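Local coordinates for protein putative arylalkylamine N-Acetyltransferase 7 (Aedes aegypti, PDB 4FD7) that probably transfers an acetyl group from acetyl-coenzyme A to the amino group of its substrates, as a mosquito member of the GNAT acetyltransferase superfamily, at residues D43-M48 and L77-L82; G100-D105 and L148-L153; Q34-D39 and S87-R92; C49-R54 and V155-R160. All blocks are in the same frame, centred on the assembly; numbering follows the deposited sequence.

Contact 1: D43-M48 and L77-L82; sequences DAIRHM and LWKAML
Ile-45 CG1 and Met-48 CG, one turn apart on their helix, both stand anti to the carbonyl carbon; further torsions steer Ile-45 to Trp-78 and Leu-82, and Met-48 to the Trp-78 indole. In Ile-45 a bent chi2 (-56°) carries CD1 off to the other helix, where it fits between Trp-78 CB at 3.6 Å and Leu-82 CD1 at 3.7 Å. Met-48 is bent at both chi2 and chi3 (-65°), which curls the thioether back over the indole instead of stretching it past. Two of its carbons therefore press on one indole face: Met-48 CB stands 3.9 Å from the centroid of the Trp-78 six-membered ring in a CH-pi contact, while Met-48 CE lies nearer the rim, 3.5 Å from Trp-78 CZ2. The sulfur arches higher, Met-48 SD being 5.2 Å from the same six-membered centroid of Trp-78, a more distant Met-aromatic contact. The methylenes of Lys-79 flank Ile-45 at the exposed margin. The short helical segments run roughly antiparallel (147°), with axes 11.0 Å apart, a spacing filled by these large side chains. Both helices pack on the same side of the central sheet: Met-48 touches Val-101 of strand 98-108, Leu-82 reaches Leu-36 and Ser-87, and Trp-78 NE1 hydrogen-bonds to Met-151 O of strand 146-155.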
loop_
_atom_site.group_PDB
_atom_site.type_symbol
_atom_site.label_atom_id
_atom_site.label_comp_id
_atom_site.label_asym_id
_atom_site.label_seq_id
_atom_site.Cartn_x
_atom_site.Cartn_y
_atom_site.Cartn_z
ATOM N N ASP A 43 1.310 8.887 -14.054
ATOM C CA ASP A 43 2.702 8.840 -13.640
ATOM C C ASP A 43 2.807 7.864 -12.474
ATOM O O ASP A 43 3.680 6.982 -12.461
ATOM C CB ASP A 43 3.221 10.237 -13.264
ATOM C CG ASP A 43 3.390 11.142 -14.474
ATOM O OD1 ASP A 43 3.502 10.612 -15.595
ATOM O OD2 ASP A 43 3.426 12.379 -14.299
ATOM N N ALA A 44 1.840 7.967 -11.553
ATOM C CA ALA A 44 1.823 7.101 -10.381
ATOM C C ALA A 44 1.719 5.647 -10.813
ATOM O O ALA A 44 2.479 4.791 -10.340
ATOM C CB ALA A 44 0.674 7.470 -9.460
ATOM N N ILE A 45 0.795 5.388 -11.737
ATOM C CA ILE A 45 0.588 4.040 -12.233
ATOM C C ILE A 45 1.915 3.535 -12.783
ATOM O O ILE A 45 2.364 2.432 -12.438
ATOM C CB ILE A 45 -0.511 4.012 -13.313
ATOM C CG1 ILE A 45 -1.880 4.257 -12.677
ATOM C CG2 ILE A 45 -0.478 2.694 -14.107
ATOM C CD1 ILE A 45 -2.219 3.291 -11.588
ATOM N N ARG A 46 2.588 4.370 -13.576
ATOM C CA ARG A 46 3.826 3.922 -14.185
ATOM C C ARG A 46 4.883 3.656 -13.124
ATOM O O ARG A 46 5.596 2.647 -13.187
ATOM C CB ARG A 46 4.285 4.896 -15.276
ATOM C CG ARG A 46 3.524 4.661 -16.572
ATOM C CD ARG A 46 3.470 5.863 -17.517
ATOM N NE ARG A 46 2.535 5.588 -18.610
ATOM C CZ ARG A 46 2.421 6.316 -19.722
ATOM N NH1 ARG A 46 3.168 7.394 -19.913
ATOM N NH2 ARG A 46 1.551 5.958 -20.655
ATOM N N HIS A 47 4.918 4.512 -12.105
ATOM C CA HIS A 47 5.864 4.326 -11.022
ATOM C C HIS A 47 5.577 2.973 -10.372
ATOM O O HIS A 47 6.493 2.175 -10.143
ATOM C CB HIS A 47 5.710 5.466 -10.016
ATOM C CG HIS A 47 6.699 5.441 -8.904
ATOM N ND1 HIS A 47 6.592 4.589 -7.827
ATOM C CD2 HIS A 47 7.789 6.212 -8.665
ATOM C CE1 HIS A 47 7.586 4.812 -6.991
ATOM N NE2 HIS A 47 8.322 5.798 -7.477
ATOM N N MET A 48 4.296 2.691 -10.139
ATOM C CA MET A 48 3.930 1.429 -9.505
ATOM C C MET A 48 4.391 0.262 -10.381
ATOM O O MET A 48 4.916 -0.725 -9.874
ATOM C CB MET A 48 2.422 1.360 -9.237
ATOM C CG MET A 48 1.909 2.369 -8.189
ATOM S SD MET A 48 2.471 2.068 -6.485
ATOM C CE MET A 48 1.688 0.517 -6.122
ATOM N N LEU A 77 -7.036 -2.718 -11.293
ATOM C CA LEU A 77 -7.384 -2.472 -9.879
ATOM C C LEU A 77 -7.004 -1.074 -9.373
ATOM O O LEU A 77 -7.851 -0.349 -8.811
ATOM C CB LEU A 77 -6.755 -3.534 -8.965
ATOM C CG LEU A 77 -7.201 -3.457 -7.499
ATOM C CD1 LEU A 77 -8.715 -3.415 -7.481
ATOM C CD2 LEU A 77 -6.699 -4.640 -6.700
ATOM N N TRP A 78 -5.729 -0.722 -9.535
ATOM C CA TRP A 78 -5.246 0.603 -9.139
ATOM C C TRP A 78 -6.065 1.713 -9.788
ATOM O O TRP A 78 -6.418 2.701 -9.126
ATOM C CB TRP A 78 -3.781 0.774 -9.530
ATOM C CG TRP A 78 -2.824 -0.041 -8.714
ATOM C CD1 TRP A 78 -2.925 -0.349 -7.382
ATOM C CD2 TRP A 78 -1.590 -0.615 -9.164
ATOM N NE1 TRP A 78 -1.837 -1.088 -6.983
ATOM C CE2 TRP A 78 -1.001 -1.272 -8.059
ATOM C CE3 TRP A 78 -0.930 -0.648 -10.398
ATOM C CZ2 TRP A 78 0.216 -1.948 -8.149
ATOM C CZ3 TRP A 78 0.279 -1.332 -10.492
ATOM C CH2 TRP A 78 0.837 -1.971 -9.374
ATOM N N LYS A 79 -6.330 1.566 -11.093
ATOM C CA LYS A 79 -7.105 2.569 -11.820
ATOM C C LYS A 79 -8.517 2.703 -11.279
ATOM O O LYS A 79 -9.057 3.816 -11.258
ATOM C CB LYS A 79 -7.110 2.321 -13.335
ATOM C CG LYS A 79 -5.786 2.684 -13.984
ATOM C CD LYS A 79 -5.855 2.696 -15.495
ATOM C CE LYS A 79 -4.496 3.048 -16.055
ATOM N NZ LYS A 79 -4.527 3.213 -17.529
ATOM N N ALA A 80 -9.104 1.597 -10.835
ATOM C CA ALA A 80 -10.412 1.679 -10.173
ATOM C C ALA A 80 -10.330 2.394 -8.830
ATOM O O ALA A 80 -11.299 3.043 -8.407
ATOM C CB ALA A 80 -11.038 0.304 -9.994
ATOM N N MET A 81 -9.191 2.274 -8.154
ATOM C CA MET A 81 -9.041 2.890 -6.823
ATOM C C MET A 81 -8.758 4.398 -6.820
ATOM O O MET A 81 -9.223 5.113 -5.935
ATOM C CB MET A 81 -7.929 2.193 -6.036
ATOM C CG MET A 81 -8.214 0.725 -5.705
ATOM S SD MET A 81 -6.737 -0.072 -5.056
ATOM C CE MET A 81 -6.522 0.822 -3.523
ATOM N N LEU A 82 -7.966 4.868 -7.779
ATOM C CA LEU A 82 -7.504 6.266 -7.783
ATOM C C LEU A 82 -8.581 7.351 -7.632
ATOM O O LEU A 82 -8.348 8.330 -6.921
ATOM C CB LEU A 82 -6.647 6.554 -9.024
ATOM C CG LEU A 82 -5.315 5.808 -9.071
ATOM C CD1 LEU A 82 -4.797 5.749 -10.494
ATOM C CD2 LEU A 82 -4.309 6.491 -8.173
#

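Contact 2: G100-D105 and L148-L153; sequences GVNILD and LNAMGL
Two neighbouring antiparallel strands, 98-108 and 146-155, pair here close to the centre of the chain, and the pairing is interrupted by a beta bulge. Leu-104 faces Ala-150 and Asn-102 faces Leu-153, both as non-hydrogen-bonded pairs, but Met-151 and Gly-152 together sit opposite Ile-103, shifting the register by one. Ile-103 serves both bulged residues: its O accepts from Met-151 N at 2.9 Å, and its N donates to Gly-152 O at 3.2 Å. Gly-152 O takes a second bond from Asn-102 ND2 at 2.8 Å, which arrives well above the carbonyl plane. That amide is swung across by a chi1 of -152°, and Asn-102 OD1 is bound in turn by Arg-172. A bulge in this strand is a hallmark of the GNAT fold, where it helps splay the strand from its parallel neighbour and opens the cleft that holds acetyl-coenzyme A; here Gly-152's positive phi (113°) fits the bulge, and the corner at Met-151 is consistent with the strand turning away. Beyond the bulge, Asp-105 and Asn-149 form a hydrogen-bonded pair, with Asn-149 N to Asp-105 O at 2.8 Å and Asp-105 N above the Asn-149 carbonyl plane. On the face bearing Asn-102 and Leu-153, Leu-104 CD2 is packed tightly on Ala-150 CB at 3.5 Å, and Leu-104 CD1 meets Leu-148 CD2 at 3.8 Å, with Arg-172 of helix 172-179 lying against this group. On the other face the Asp-105 and Asn-149 side chains lie alongside each other, and a water donates to Asp-105 OD1 and is held weakly by Asn-149 ND2.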
loop_
_atom_site.group_PDB
_atom_site.type_symbol
_atom_site.label_atom_id
_atom_site.label_comp_id
_atom_site.label_asym_id
_atom_site.label_seq_id
_atom_site.Cartn_x
_atom_site.Cartn_y
_atom_site.Cartn_z
ATOM N N GLY A 100 7.889 8.319 -4.110
ATOM C CA GLY A 100 7.158 7.122 -3.757
ATOM C C GLY A 100 5.667 7.340 -3.917
ATOM O O GLY A 100 5.205 8.472 -4.022
ATOM N N VAL A 101 4.906 6.251 -3.953
ATOM C CA VAL A 101 3.456 6.347 -4.041
ATOM C C VAL A 101 2.813 5.184 -3.279
ATOM O O VAL A 101 3.409 4.124 -3.136
ATOM C CB VAL A 101 2.958 6.505 -5.525
ATOM C CG1 VAL A 101 3.623 5.521 -6.441
ATOM C CG2 VAL A 101 1.446 6.398 -5.646
ATOM N N ASN A 102 1.627 5.419 -2.719
ATOM C CA ASN A 102 0.892 4.401 -1.973
ATOM C C ASN A 102 -0.525 4.512 -2.499
ATOM O O ASN A 102 -1.182 5.536 -2.305
ATOM C CB ASN A 102 0.909 4.725 -0.473
ATOM C CG ASN A 102 0.788 3.484 0.431
ATOM O OD1 ASN A 102 0.940 3.591 1.648
ATOM N ND2 ASN A 102 0.501 2.324 -0.149
ATOM N N ILE A 103 -0.981 3.483 -3.208
ATOM C CA ILE A 103 -2.347 3.480 -3.723
ATOM C C ILE A 103 -3.283 2.987 -2.628
ATOM O O ILE A 103 -3.145 1.866 -2.144
ATOM C CB ILE A 103 -2.483 2.610 -4.994
ATOM C CG1 ILE A 103 -1.471 3.058 -6.055
ATOM C CG2 ILE A 103 -3.897 2.683 -5.551
ATOM C CD1 ILE A 103 -1.747 4.453 -6.616
ATOM N N LEU A 104 -4.226 3.839 -2.227
ATOM C CA LEU A 104 -5.050 3.558 -1.067
ATOM C C LEU A 104 -6.534 3.606 -1.425
ATOM O O LEU A 104 -6.944 4.323 -2.355
ATOM C CB LEU A 104 -4.791 4.595 0.047
ATOM C CG LEU A 104 -3.385 4.940 0.558
ATOM C CD1 LEU A 104 -3.491 5.955 1.683
ATOM C CD2 LEU A 104 -2.641 3.735 1.044
ATOM N N ASP A 105 -7.340 2.861 -0.681
ATOM C CA ASP A 105 -8.786 3.099 -0.718
ATOM C C ASP A 105 -9.407 2.759 0.626
ATOM O O ASP A 105 -8.693 2.428 1.563
ATOM C CB ASP A 105 -9.464 2.363 -1.882
ATOM C CG ASP A 105 -9.474 0.857 -1.716
ATOM O OD1 ASP A 105 -8.926 0.327 -0.725
ATOM O OD2 ASP A 105 -10.031 0.194 -2.616
ATOM N N LEU A 148 -8.864 2.539 6.359
ATOM C CA LEU A 148 -8.014 2.895 5.231
ATOM C C LEU A 148 -7.098 1.724 4.880
ATOM O O LEU A 148 -6.287 1.312 5.693
ATOM C CB LEU A 148 -7.154 4.113 5.574
ATOM C CG LEU A 148 -6.301 4.632 4.417
ATOM C CD1 LEU A 148 -7.181 5.067 3.255
ATOM C CD2 LEU A 148 -5.419 5.785 4.895
ATOM N N ASN A 149 -7.248 1.206 3.666
ATOM C CA ASN A 149 -6.484 0.066 3.177
ATOM C C ASN A 149 -5.611 0.507 2.017
ATOM O O ASN A 149 -5.711 1.654 1.539
ATOM C CB ASN A 149 -7.448 -1.019 2.715
ATOM C CG ASN A 149 -6.791 -2.389 2.564
ATOM O OD1 ASN A 149 -5.607 -2.586 2.856
ATOM N ND2 ASN A 149 -7.575 -3.348 2.106
ATOM N N ALA A 150 -4.785 -0.416 1.532
ATOM C CA ALA A 150 -3.812 -0.107 0.492
ATOM C C ALA A 150 -3.610 -1.277 -0.453
ATOM O O ALA A 150 -3.808 -2.432 -0.080
ATOM C CB ALA A 150 -2.497 0.256 1.116
ATOM N N MET A 151 -3.167 -0.968 -1.668
ATOM C CA MET A 151 -2.768 -1.992 -2.629
ATOM C C MET A 151 -1.414 -1.609 -3.206
ATOM O O MET A 151 -1.294 -1.363 -4.404
ATOM C CB MET A 151 -3.798 -2.115 -3.757
ATOM C CG MET A 151 -3.537 -3.245 -4.753
ATOM S SD MET A 151 -3.426 -4.863 -3.994
ATOM C CE MET A 151 -1.749 -5.353 -4.407
ATOM N N GLY A 152 -0.406 -1.511 -2.345
ATOM C CA GLY A 152 0.963 -1.325 -2.801
ATOM C C GLY A 152 1.591 0.010 -2.448
ATOM O O GLY A 152 0.987 1.074 -2.659
ATOM N N LEU A 153 2.806 -0.054 -1.907
ATOM C CA LEU A 153 3.636 1.127 -1.685
ATOM C C LEU A 153 4.922 0.943 -2.484
ATOM O O LEU A 153 5.659 -0.027 -2.272
ATOM C CB LEU A 153 3.955 1.317 -0.194
ATOM C CG LEU A 153 4.486 2.697 0.252
ATOM C CD1 LEU A 153 4.398 2.862 1.764
ATOM C CD2 LEU A 153 5.921 2.971 -0.190
HETATM O O HOH W 1 -10.098 -2.098 0.344
#

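Contact 3: Q34-D39 and S87-R92; sequences QDLPED and SLVCFR
Gln-34 and Val-89 form a hydrogen-bonded antiparallel pair, closed by Gln-34 N to Val-89 O and Val-89 N to Gln-34 O, both 2.9 Å. Their side chains lie alongside each other, Gln-34 CG 3.8 Å from Val-89 CG1. Past the strand's end at Asp-35 the grip persists: Leu-36 N donates to Ser-87 O at 3.0 Å, and Leu-36 CD1 comes across Val-89 at about a right angle, 3.8 Å from Val-89 CB. The Gln-34 amide approaches the edge of the Phe-91 ring, with Gln-34 CD in the ring plane and the two planes almost perpendicular (88°). A chi1 of 62°, which places CG between the backbone N and carbonyl carbon, starts the chain in that direction. Both ends of the amide are then fixed: Gln-34 NE2 gives a straight bond to Asp-35 O at 3.0 Å, lying in the amide plane, and OE1 accepts from Arg-32. Further out, a water donates to both Asp-35 OD1 and Ser-87 O, stitching the point where the strands part, while Arg-5, Ser-13 and Trp-15 hold the Asp-35 carboxylate. Ser-87 OG is bound to Leu-104 N of the next strand. This pairing of strands 28-35 and 88-92, with helices 41-55 and 68-81 between them in sequence, is the arrangement of the first two core strands in the GNAT fold.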
loop_
_atom_site.group_PDB
_atom_site.type_symbol
_atom_site.label_atom_id
_atom_site.label_comp_id
_atom_site.label_asym_id
_atom_site.label_seq_id
_atom_site.Cartn_x
_atom_site.Cartn_y
_atom_site.Cartn_z
ATOM N N GLN A 34 1.684 13.964 0.128
ATOM C CA GLN A 34 0.456 14.706 -0.144
ATOM C C GLN A 34 -0.528 13.899 -0.968
ATOM O O GLN A 34 -0.179 12.841 -1.497
ATOM C CB GLN A 34 0.773 15.997 -0.906
ATOM C CG GLN A 34 1.425 15.761 -2.278
ATOM C CD GLN A 34 1.350 16.984 -3.179
ATOM O OE1 GLN A 34 2.225 17.849 -3.153
ATOM N NE2 GLN A 34 0.314 17.050 -3.992
ATOM N N ASP A 35 -1.756 14.409 -1.075
ATOM C CA ASP A 35 -2.739 13.828 -1.994
ATOM C C ASP A 35 -2.136 13.750 -3.384
ATOM O O ASP A 35 -1.447 14.677 -3.827
ATOM C CB ASP A 35 -3.995 14.692 -2.086
ATOM C CG ASP A 35 -4.848 14.636 -0.847
ATOM O OD1 ASP A 35 -5.005 13.541 -0.255
ATOM O OD2 ASP A 35 -5.387 15.709 -0.477
ATOM N N LEU A 36 -2.386 12.643 -4.074
ATOM C CA LEU A 36 -1.900 12.467 -5.436
ATOM C C LEU A 36 -2.781 13.265 -6.392
ATOM O O LEU A 36 -3.971 12.973 -6.513
ATOM C CB LEU A 36 -1.949 10.979 -5.810
ATOM C CG LEU A 36 -1.593 10.671 -7.264
ATOM C CD1 LEU A 36 -0.107 10.918 -7.512
ATOM C CD2 LEU A 36 -1.966 9.225 -7.632
ATOM N N PRO A 37 -2.210 14.291 -7.059
ATOM C CA PRO A 37 -3.000 15.110 -7.985
ATOM C C PRO A 37 -3.509 14.285 -9.154
ATOM O O PRO A 37 -2.826 13.360 -9.605
ATOM C CB PRO A 37 -1.990 16.167 -8.477
ATOM C CG PRO A 37 -0.937 16.225 -7.405
ATOM C CD PRO A 37 -0.831 14.797 -6.919
ATOM N N GLU A 38 -4.698 14.609 -9.644
ATOM C CA GLU A 38 -5.272 13.839 -10.746
ATOM C C GLU A 38 -4.344 13.780 -11.966
ATOM O O GLU A 38 -4.195 12.729 -12.586
ATOM C CB GLU A 38 -6.648 14.381 -11.127
ATOM C CG GLU A 38 -7.700 14.248 -10.012
ATOM C CD GLU A 38 -8.870 13.366 -10.418
ATOM O OE1 GLU A 38 -8.868 12.890 -11.577
ATOM O OE2 GLU A 38 -9.784 13.135 -9.584
ATOM N N ASP A 39 -3.681 14.891 -12.281
ATOM C CA ASP A 39 -2.836 14.936 -13.480
ATOM C C ASP A 39 -1.522 14.184 -13.300
ATOM O O ASP A 39 -0.667 14.206 -14.180
ATOM C CB ASP A 39 -2.559 16.386 -13.904
ATOM C CG ASP A 39 -1.760 17.157 -12.872
ATOM O OD1 ASP A 39 -1.534 16.626 -11.769
ATOM O OD2 ASP A 39 -1.376 18.311 -13.160
ATOM N N SER A 87 -5.222 8.313 -2.478
ATOM C CA SER A 87 -3.856 7.824 -2.664
ATOM C C SER A 87 -2.790 8.876 -2.365
ATOM O O SER A 87 -2.993 10.068 -2.596
ATOM C CB SER A 87 -3.659 7.194 -4.045
ATOM O OG SER A 87 -4.512 6.065 -4.181
ATOM N N LEU A 88 -1.652 8.415 -1.850
ATOM C CA LEU A 88 -0.633 9.334 -1.349
ATOM C C LEU A 88 0.664 9.307 -2.160
ATOM O O LEU A 88 1.070 8.257 -2.643
ATOM C CB LEU A 88 -0.360 9.028 0.119
ATOM C CG LEU A 88 -1.541 9.308 1.057
ATOM C CD1 LEU A 88 -1.224 8.858 2.472
ATOM C CD2 LEU A 88 -1.861 10.800 1.026
ATOM N N VAL A 89 1.315 10.465 -2.307
ATOM C CA VAL A 89 2.527 10.544 -3.120
ATOM C C VAL A 89 3.593 11.351 -2.386
ATOM O O VAL A 89 3.265 12.289 -1.649
ATOM C CB VAL A 89 2.244 11.166 -4.518
ATOM C CG1 VAL A 89 1.743 12.627 -4.420
ATOM C CG2 VAL A 89 3.488 11.117 -5.406
ATOM N N CYS A 90 4.855 10.974 -2.570
ATOM C CA CYS A 90 5.968 11.687 -1.944
ATOM C C CYS A 90 6.771 12.440 -2.999
ATOM O O CYS A 90 7.121 11.889 -4.056
ATOM C CB CYS A 90 6.893 10.704 -1.192
ATOM S SG CYS A 90 8.345 11.436 -0.360
ATOM N N PHE A 91 7.052 13.707 -2.710
ATOM C CA PHE A 91 7.930 14.507 -3.576
ATOM C C PHE A 91 9.071 15.067 -2.756
ATOM O O PHE A 91 8.913 15.342 -1.573
ATOM C CB PHE A 91 7.183 15.695 -4.201
ATOM C CG PHE A 91 6.074 15.310 -5.142
ATOM C CD1 PHE A 91 6.339 14.633 -6.327
ATOM C CD2 PHE A 91 4.756 15.655 -4.851
ATOM C CE1 PHE A 91 5.296 14.297 -7.212
ATOM C CE2 PHE A 91 3.711 15.318 -5.720
ATOM C CZ PHE A 91 3.980 14.641 -6.900
ATOM N N ARG A 92 10.221 15.232 -3.397
ATOM C CA ARG A 92 11.325 15.991 -2.832
ATOM C C ARG A 92 11.127 17.462 -3.209
ATOM O O ARG A 92 10.825 17.768 -4.360
ATOM C CB ARG A 92 12.641 15.473 -3.423
ATOM C CG ARG A 92 13.907 16.076 -2.819
ATOM C CD ARG A 92 15.102 15.362 -3.417
ATOM N NE ARG A 92 14.975 15.292 -4.868
ATOM C CZ ARG A 92 15.835 15.838 -5.720
ATOM N NH1 ARG A 92 16.907 16.473 -5.262
ATOM N NH2 ARG A 92 15.631 15.737 -7.028
HETATM O O HOH W 2 -5.483 11.599 -2.290
#

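Contact 4: C49-R54 and V155-R160; sequences CDYFAR and VDPKYR
Tyr-51 and Pro-157 make the tight part of this contact, Tyr-51 CD1 lying 3.3 Å from Pro-157 CD. Asp-156 CA stands over one face of the phenol ring, and Asp-50 CB over the opposite face, so the ring is sandwiched between its own helix and the loop. The Asp-156 carboxylate runs past the phenol end in van der Waals contact, its plane 23° from the ring. Its oxygens look to the loop itself: Asp-156 OD1 accepts from Lys-158 N at 3.0 Å, an Asx turn at the start of the 3-10 segment, and OD2 forms a salt bridge with Lys-158 NZ. In GNAT enzymes the chain just after this strand leads into the loop and helix that bind the coenzyme A pyrophosphate, and segment 155-160 likewise runs toward helix 164-170. The outer side is looser. Arg-54, bent at chi3 (63°), turns a guanidinium edge to Pro-157, NH1 lying 3.5 Å from Pro-157 CG. Arg-160 puts a guanidinium face over the same CG while NE and NH2 both grip Val-155 O, at 3.1 and 2.9 Å. A weakly held water joins the two arginines, and Asp-55 pairs with Arg-160.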
loop_
_atom_site.group_PDB
_atom_site.type_symbol
_atom_site.label_atom_id
_atom_site.label_comp_id
_atom_site.label_asym_id
_atom_site.label_seq_id
_atom_site.Cartn_x
_atom_site.Cartn_y
_atom_site.Cartn_z
ATOM N N CYS A 49 4.237 0.391 -11.696
ATOM C CA CYS A 49 4.621 -0.696 -12.576
ATOM C C CYS A 49 6.122 -0.839 -12.656
ATOM O O CYS A 49 6.636 -1.940 -12.858
ATOM C CB CYS A 49 4.067 -0.447 -13.969
ATOM S SG CYS A 49 2.291 -0.554 -13.983
ATOM N N ASP A 50 6.841 0.268 -12.490
ATOM C CA ASP A 50 8.268 0.241 -12.779
ATOM C C ASP A 50 9.015 -0.330 -11.598
ATOM O O ASP A 50 10.078 -0.939 -11.743
ATOM C CB ASP A 50 8.792 1.653 -13.043
ATOM C CG ASP A 50 8.505 2.133 -14.440
ATOM O OD1 ASP A 50 8.097 1.310 -15.280
ATOM O OD2 ASP A 50 8.697 3.341 -14.698
ATOM N N TYR A 51 8.458 -0.108 -10.419
ATOM C CA TYR A 51 9.160 -0.449 -9.204
ATOM C C TYR A 51 8.430 -1.479 -8.348
ATOM O O TYR A 51 8.905 -2.599 -8.195
ATOM C CB TYR A 51 9.491 0.829 -8.441
ATOM C CG TYR A 51 10.200 1.833 -9.322
ATOM C CD1 TYR A 51 11.458 1.554 -9.851
ATOM C CD2 TYR A 51 9.605 3.044 -9.649
ATOM C CE1 TYR A 51 12.115 2.465 -10.666
ATOM C CE2 TYR A 51 10.257 3.969 -10.465
ATOM C CZ TYR A 51 11.506 3.672 -10.971
ATOM O OH TYR A 51 12.146 4.587 -11.774
ATOM N N PHE A 52 7.283 -1.106 -7.793
ATOM C CA PHE A 52 6.525 -2.011 -6.936
ATOM C C PHE A 52 6.280 -3.383 -7.572
ATOM O O PHE A 52 6.537 -4.417 -6.949
ATOM C CB PHE A 52 5.206 -1.361 -6.538
ATOM C CG PHE A 52 4.285 -2.267 -5.777
ATOM C CD1 PHE A 52 4.444 -2.468 -4.412
ATOM C CD2 PHE A 52 3.249 -2.905 -6.430
ATOM C CE1 PHE A 52 3.578 -3.315 -3.716
ATOM C CE2 PHE A 52 2.378 -3.746 -5.748
ATOM C CZ PHE A 52 2.535 -3.952 -4.400
ATOM N N ALA A 53 5.806 -3.380 -8.816
ATOM C CA ALA A 53 5.532 -4.621 -9.544
ATOM C C ALA A 53 6.786 -5.468 -9.696
ATOM O O ALA A 53 6.709 -6.690 -9.739
ATOM C CB ALA A 53 4.951 -4.314 -10.913
ATOM N N ARG A 54 7.943 -4.816 -9.791
ATOM C CA ARG A 54 9.187 -5.537 -9.988
ATOM C C ARG A 54 9.807 -6.018 -8.679
ATOM O O ARG A 54 10.375 -7.106 -8.629
ATOM C CB ARG A 54 10.192 -4.660 -10.737
ATOM C CG ARG A 54 11.505 -5.360 -11.025
ATOM C CD ARG A 54 12.584 -4.373 -11.410
ATOM N NE ARG A 54 12.909 -3.434 -10.333
ATOM C CZ ARG A 54 13.454 -2.240 -10.543
ATOM N NH1 ARG A 54 13.710 -1.427 -9.531
ATOM N NH2 ARG A 54 13.733 -1.854 -11.779
ATOM N N VAL A 155 8.571 2.701 -3.824
ATOM C CA VAL A 155 9.569 3.754 -3.634
ATOM C C VAL A 155 10.649 3.595 -4.692
ATOM O O VAL A 155 11.115 2.480 -4.926
ATOM C CB VAL A 155 10.217 3.693 -2.240
ATOM C CG1 VAL A 155 11.557 4.464 -2.206
ATOM C CG2 VAL A 155 9.251 4.213 -1.163
ATOM N N ASP A 156 11.032 4.700 -5.333
ATOM C CA ASP A 156 12.081 4.647 -6.345
ATOM C C ASP A 156 13.367 4.218 -5.661
ATOM O O ASP A 156 13.791 4.836 -4.686
ATOM C CB ASP A 156 12.252 6.016 -6.996
ATOM C CG ASP A 156 13.240 6.008 -8.154
ATOM O OD1 ASP A 156 14.164 5.163 -8.177
ATOM O OD2 ASP A 156 13.089 6.865 -9.042
ATOM N N PRO A 157 13.987 3.139 -6.168
ATOM C CA PRO A 157 15.236 2.583 -5.656
ATOM C C PRO A 157 16.326 3.621 -5.401
ATOM O O PRO A 157 17.087 3.448 -4.452
ATOM C CB PRO A 157 15.656 1.636 -6.779
ATOM C CG PRO A 157 14.378 1.143 -7.310
ATOM C CD PRO A 157 13.458 2.333 -7.283
ATOM N N LYS A 158 16.397 4.690 -6.189
ATOM C CA LYS A 158 17.467 5.658 -5.957
ATOM C C LYS A 158 17.186 6.566 -4.761
ATOM O O LYS A 158 17.990 7.452 -4.441
ATOM C CB LYS A 158 17.805 6.456 -7.218
ATOM C CG LYS A 158 16.817 7.541 -7.581
ATOM C CD LYS A 158 16.908 7.861 -9.080
ATOM C CE LYS A 158 16.200 9.166 -9.388
ATOM N NZ LYS A 158 15.048 9.340 -8.469
ATOM N N TYR A 159 16.055 6.329 -4.097
ATOM C CA TYR A 159 15.716 7.016 -2.859
ATOM C C TYR A 159 15.564 6.071 -1.677
ATOM O O TYR A 159 15.136 6.497 -0.596
ATOM C CB TYR A 159 14.406 7.792 -3.014
ATOM C CG TYR A 159 14.558 9.095 -3.733
ATOM C CD1 TYR A 159 14.142 9.230 -5.045
ATOM C CD2 TYR A 159 15.125 10.196 -3.104
ATOM C CE1 TYR A 159 14.271 10.426 -5.712
ATOM C CE2 TYR A 159 15.272 11.399 -3.771
ATOM C CZ TYR A 159 14.840 11.506 -5.076
ATOM O OH TYR A 159 14.984 12.702 -5.746
ATOM N N ARG A 160 15.886 4.794 -1.852
ATOM C CA ARG A 160 15.695 3.884 -0.729
ATOM C C ARG A 160 16.747 4.088 0.365
ATOM O O ARG A 160 17.759 4.777 0.166
ATOM C CB ARG A 160 15.551 2.415 -1.182
ATOM C CG ARG A 160 14.091 2.012 -1.523
ATOM C CD ARG A 160 14.006 0.664 -2.217
ATOM N NE ARG A 160 13.075 0.658 -3.346
ATOM C CZ ARG A 160 13.046 -0.293 -4.278
ATOM N NH1 ARG A 160 13.903 -1.307 -4.210
ATOM N NH2 ARG A 160 12.172 -0.239 -5.281
HETATM O O HOH W 3 15.136 -2.110 -7.189
#

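How the contacts relate
Contacts 1 and 3 are buried, contact 2 is central but only partly buried, and contact 4 opens toward solvent. Strands of one sheet carry contacts 2 and 3: Leu-88 O accepts from Asn-102 N, so the two pairings share a continuous backbone network. Helix 41-55 supplies both contact 1, through its first half, and contact 4, through its second. Chemistry follows place: the helix pair relies on aliphatic, thioether and indole packing, the strand pairs on backbone bonds with amide side chains added, and the loop contact on a tyrosine-proline core rimmed by arginines and water. Phe-52, its ring turned from the 155-160 loop, packs against Trp-78 and Gly-152, where segments of contacts 1, 2 and 4 meet.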